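Local coordinates for protein ketosynthase (Streptomyces sp. MSC090213JE08, PDB 6KXD) that probably serves as the chain length factor-like partner in the ketosynthase/chain length factor pair of the highly reducing type II polyketide synthase for ishigamide, at residues Glu12-Trp25 / Leu237-Ala251. Residues are numbered along the deposited sequence; the frame is centred on the assembly and turned at random.
Sequences EATLPPGTPVITGW and LVEQAEAAERPPLAA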
# COMPACT_ATOMS: atom_id res chain seq x y z
N GLU B 12 -23.28 22.56 0.26
CA GLU B 12 -22.25 23.38 0.98
C GLU B 12 -22.63 23.44 2.47
O GLU B 12 -22.00 22.79 3.30
CB GLU B 12 -22.13 24.78 0.37
CG GLU B 12 -20.80 25.06 -0.32
CD GLU B 12 -19.69 25.61 0.58
OE1 GLU B 12 -19.17 26.70 0.26
OE2 GLU B 12 -19.34 24.94 1.57
N ALA B 13 -23.69 24.21 2.77
CA ALA B 13 -24.23 24.35 4.12
C ALA B 13 -24.94 23.05 4.55
O ALA B 13 -25.17 22.85 5.74
CB ALA B 13 -25.17 25.54 4.17
N THR B 14 -25.25 22.16 3.59
CA THR B 14 -26.11 20.97 3.80
C THR B 14 -25.31 19.77 4.31
O THR B 14 -25.91 18.73 4.58
CB THR B 14 -26.80 20.55 2.49
OG1 THR B 14 -26.85 21.67 1.60
CG2 THR B 14 -28.20 20.02 2.71
N LEU B 15 -23.98 19.90 4.43
CA LEU B 15 -23.03 18.76 4.54
C LEU B 15 -22.83 18.31 5.98
O LEU B 15 -22.53 19.14 6.84
CB LEU B 15 -21.66 19.17 3.98
CG LEU B 15 -21.51 19.09 2.46
CD1 LEU B 15 -20.11 19.54 2.06
CD2 LEU B 15 -21.80 17.68 1.97
N PRO B 16 -22.83 16.99 6.28
CA PRO B 16 -22.49 16.51 7.62
C PRO B 16 -21.15 17.09 8.09
O PRO B 16 -20.34 17.56 7.29
CB PRO B 16 -22.42 14.98 7.49
CG PRO B 16 -23.24 14.66 6.26
CD PRO B 16 -23.15 15.88 5.36
N PRO B 17 -20.87 17.06 9.41
CA PRO B 17 -19.68 17.71 9.94
C PRO B 17 -18.52 16.75 9.62
O PRO B 17 -18.70 15.52 9.67
CB PRO B 17 -20.01 17.86 11.44
CG PRO B 17 -20.89 16.65 11.74
CD PRO B 17 -21.62 16.33 10.45
N GLY B 18 -17.38 17.32 9.21
CA GLY B 18 -16.19 16.54 8.83
C GLY B 18 -16.34 15.76 7.53
O GLY B 18 -15.63 14.78 7.32
N THR B 19 -17.25 16.19 6.63
CA THR B 19 -17.34 15.60 5.29
C THR B 19 -16.14 16.07 4.48
O THR B 19 -15.82 17.26 4.42
CB THR B 19 -18.65 15.92 4.55
OG1 THR B 19 -19.73 15.23 5.18
CG2 THR B 19 -18.59 15.53 3.09
N PRO B 20 -15.41 15.15 3.83
CA PRO B 20 -14.30 15.58 2.98
C PRO B 20 -14.82 16.24 1.70
O PRO B 20 -15.83 15.82 1.13
CB PRO B 20 -13.49 14.31 2.75
CG PRO B 20 -14.46 13.18 2.97
CD PRO B 20 -15.54 13.69 3.91
N VAL B 21 -14.10 17.26 1.28
CA VAL B 21 -14.35 17.97 0.11
C VAL B 21 -13.09 17.97 -0.71
O VAL B 21 -11.99 18.12 -0.19
CB VAL B 21 -14.85 19.41 0.39
CG1 VAL B 21 -16.22 19.35 1.05
CG2 VAL B 21 -13.91 20.24 1.22
N ILE B 22 -13.29 17.82 -2.02
CA ILE B 22 -12.25 18.04 -2.93
C ILE B 22 -12.22 19.53 -3.27
O ILE B 22 -13.22 20.04 -3.77
CB ILE B 22 -12.47 17.21 -4.18
CG1 ILE B 22 -12.45 15.71 -3.87
CG2 ILE B 22 -11.46 17.62 -5.21
CD1 ILE B 22 -12.82 14.86 -5.09
N THR B 23 -11.06 20.17 -3.09
CA THR B 23 -10.94 21.63 -3.33
C THR B 23 -9.97 21.92 -4.46
O THR B 23 -9.76 23.08 -4.82
CB THR B 23 -10.52 22.34 -2.04
OG1 THR B 23 -9.21 21.86 -1.78
CG2 THR B 23 -11.47 22.04 -0.91
N GLY B 24 -9.46 20.86 -5.11
CA GLY B 24 -8.57 21.04 -6.20
C GLY B 24 -8.23 19.70 -6.82
O GLY B 24 -8.37 18.68 -6.16
N TRP B 25 -7.77 19.75 -8.06
CA TRP B 25 -7.35 18.56 -8.74
C TRP B 25 -6.36 18.89 -9.82
O TRP B 25 -6.21 20.04 -10.27
CB TRP B 25 -8.53 17.80 -9.30
CG TRP B 25 -9.33 18.50 -10.33
CD1 TRP B 25 -10.27 19.47 -10.15
CD2 TRP B 25 -9.25 18.28 -11.74
NE1 TRP B 25 -10.81 19.83 -11.35
CE2 TRP B 25 -10.20 19.13 -12.35
CE3 TRP B 25 -8.49 17.42 -12.55
CZ2 TRP B 25 -10.38 19.17 -13.72
CZ3 TRP B 25 -8.67 17.47 -13.91
CH2 TRP B 25 -9.61 18.33 -14.49
N LEU B 237 -6.87 17.53 -4.07
CA LEU B 237 -6.63 18.10 -2.79
C LEU B 237 -7.93 17.93 -2.00
O LEU B 237 -8.99 18.41 -2.44
CB LEU B 237 -6.19 19.56 -2.99
CG LEU B 237 -5.54 20.20 -1.76
CD1 LEU B 237 -6.48 20.23 -0.60
CD2 LEU B 237 -4.30 19.43 -1.36
N VAL B 238 -7.89 17.19 -0.90
CA VAL B 238 -9.03 16.93 -0.05
C VAL B 238 -8.86 17.64 1.30
O VAL B 238 -7.81 17.59 1.92
CB VAL B 238 -9.24 15.42 0.16
CG1 VAL B 238 -10.41 15.10 1.06
CG2 VAL B 238 -9.39 14.73 -1.20
N GLU B 239 -9.94 18.27 1.75
CA GLU B 239 -9.98 19.01 3.03
C GLU B 239 -11.27 18.65 3.75
O GLU B 239 -12.15 18.01 3.17
CB GLU B 239 -9.92 20.52 2.77
CG GLU B 239 -8.95 20.91 1.70
CD GLU B 239 -8.65 22.39 1.68
OE1 GLU B 239 -8.57 22.95 0.59
OE2 GLU B 239 -8.51 22.96 2.81
N GLN B 240 -11.36 19.04 5.02
CA GLN B 240 -12.58 18.92 5.80
C GLN B 240 -13.45 20.12 5.43
O GLN B 240 -12.93 21.24 5.25
CB GLN B 240 -12.25 18.86 7.29
CG GLN B 240 -11.21 17.82 7.65
CD GLN B 240 -11.81 16.58 8.25
OE1 GLN B 240 -12.46 15.77 7.59
NE2 GLN B 240 -11.59 16.44 9.55
N ALA B 241 -14.75 19.87 5.25
CA ALA B 241 -15.61 20.90 4.66
C ALA B 241 -15.53 22.17 5.54
O ALA B 241 -15.24 23.26 5.03
CB ALA B 241 -17.01 20.36 4.52
N GLU B 242 -15.61 21.98 6.85
CA GLU B 242 -15.52 23.08 7.85
C GLU B 242 -14.30 23.96 7.56
O GLU B 242 -14.40 25.19 7.45
CB GLU B 242 -15.35 22.58 9.29
CG GLU B 242 -16.25 21.43 9.67
CD GLU B 242 -15.65 20.06 9.42
OE1 GLU B 242 -14.55 19.77 9.96
OE2 GLU B 242 -16.26 19.29 8.67
N ALA B 243 -13.14 23.29 7.43
CA ALA B 243 -11.87 23.96 7.50
C ALA B 243 -11.37 24.34 6.11
O ALA B 243 -10.29 24.89 5.98
CB ALA B 243 -10.90 23.07 8.24
N ALA B 244 -12.15 24.05 5.06
CA ALA B 244 -11.64 24.15 3.70
C ALA B 244 -11.17 25.58 3.43
O ALA B 244 -11.94 26.51 3.62
CB ALA B 244 -12.69 23.73 2.71
N GLU B 245 -9.93 25.69 2.96
CA GLU B 245 -9.21 26.94 2.71
C GLU B 245 -9.38 27.36 1.25
O GLU B 245 -8.96 28.46 0.87
CB GLU B 245 -7.73 26.77 3.04
CG GLU B 245 -7.51 26.22 4.44
CD GLU B 245 -6.07 26.14 4.92
OE1 GLU B 245 -5.15 26.06 4.07
OE2 GLU B 245 -5.89 26.16 6.16
N ARG B 246 -9.97 26.49 0.43
CA ARG B 246 -10.33 26.82 -0.94
C ARG B 246 -11.75 26.32 -1.20
O ARG B 246 -12.23 25.42 -0.51
CB ARG B 246 -9.29 26.26 -1.92
CG ARG B 246 -8.20 27.26 -2.26
CD ARG B 246 -6.85 26.63 -2.49
NE ARG B 246 -6.98 25.50 -3.40
CZ ARG B 246 -6.97 25.58 -4.72
NH1 ARG B 246 -6.76 26.75 -5.31
NH2 ARG B 246 -7.20 24.50 -5.43
N PRO B 247 -12.49 26.91 -2.15
CA PRO B 247 -13.89 26.54 -2.35
C PRO B 247 -13.98 25.06 -2.74
O PRO B 247 -13.21 24.57 -3.56
CB PRO B 247 -14.41 27.45 -3.48
CG PRO B 247 -13.18 28.11 -4.09
CD PRO B 247 -12.04 27.96 -3.08
N PRO B 248 -14.90 24.31 -2.11
CA PRO B 248 -15.13 22.91 -2.47
C PRO B 248 -15.70 22.76 -3.88
O PRO B 248 -16.63 23.48 -4.28
CB PRO B 248 -16.08 22.40 -1.37
CG PRO B 248 -16.75 23.65 -0.85
CD PRO B 248 -15.68 24.72 -0.94
N LEU B 249 -15.13 21.79 -4.62
CA LEU B 249 -15.61 21.42 -5.93
C LEU B 249 -16.61 20.28 -5.78
O LEU B 249 -17.50 20.15 -6.61
CB LEU B 249 -14.45 21.00 -6.83
CG LEU B 249 -13.25 21.94 -6.86
CD1 LEU B 249 -12.16 21.41 -7.79
CD2 LEU B 249 -13.69 23.34 -7.29
N ALA B 250 -16.42 19.42 -4.76
CA ALA B 250 -17.25 18.28 -4.59
C ALA B 250 -17.06 17.75 -3.18
O ALA B 250 -15.98 17.85 -2.60
CB ALA B 250 -16.93 17.21 -5.61
N ALA B 251 -18.13 17.19 -2.64
CA ALA B 251 -18.10 16.56 -1.33
C ALA B 251 -18.10 15.06 -1.57
O ALA B 251 -18.83 14.60 -2.42
CB ALA B 251 -19.27 16.94 -0.49
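In this thiolase-fold subunit, strand 20-25 is the middle member of a three-stranded antiparallel patch, with strand 237-240 on one side and strand 250-251 on the other, dividing its bonds between two neighbours. Val21 N gives to Glu239 O (2.8 Å) and Glu239 N returns the bond to Val21 O, while Thr23 N reaches Leu237 O. Toward the other neighbour, Ile22 N gives to Ala250 O, and Ile22 O receives Leu249 N at 2.7 Å and, weakly, Ala250 N, so Leu249 and Ala250 form a classic beta bulge opposite Ile22. The loop joining these two strands is held to the central one through the side chain of Glu239. Thr23 OG1, set between its backbone N and carbonyl carbon (chi1 66°), donates to the anti lone pair of Glu239 OE1 at 2.7 Å. The other carboxylate oxygen, Glu239 OE2, takes Glu245 N from above the carboxylate plane (3.1 Å). With an alanine here, the Thr23 hydroxyl and the Glu245 N-H would probably both lose their acceptor, leaving the loop less firmly tied to the central strand. Apolar contacts fill in beside it: Val21 CB lies against Pro248 CB (3.7 Å), its CG1 against Ala241 CB and its CG2 near Ala244 CB. Leu15 straddles Ala251, CD2 to CB 3.6 Å, and Leu249 CD1 meets the edge of the Trp25 ring at CD1 (3.6 Å). Helix 332-344 packs on Ile22, Trp25 and Ala250. With two donors sharing its carboxylate, Glu239 is likely to stay ionised although buried, tying the central strand to the loop.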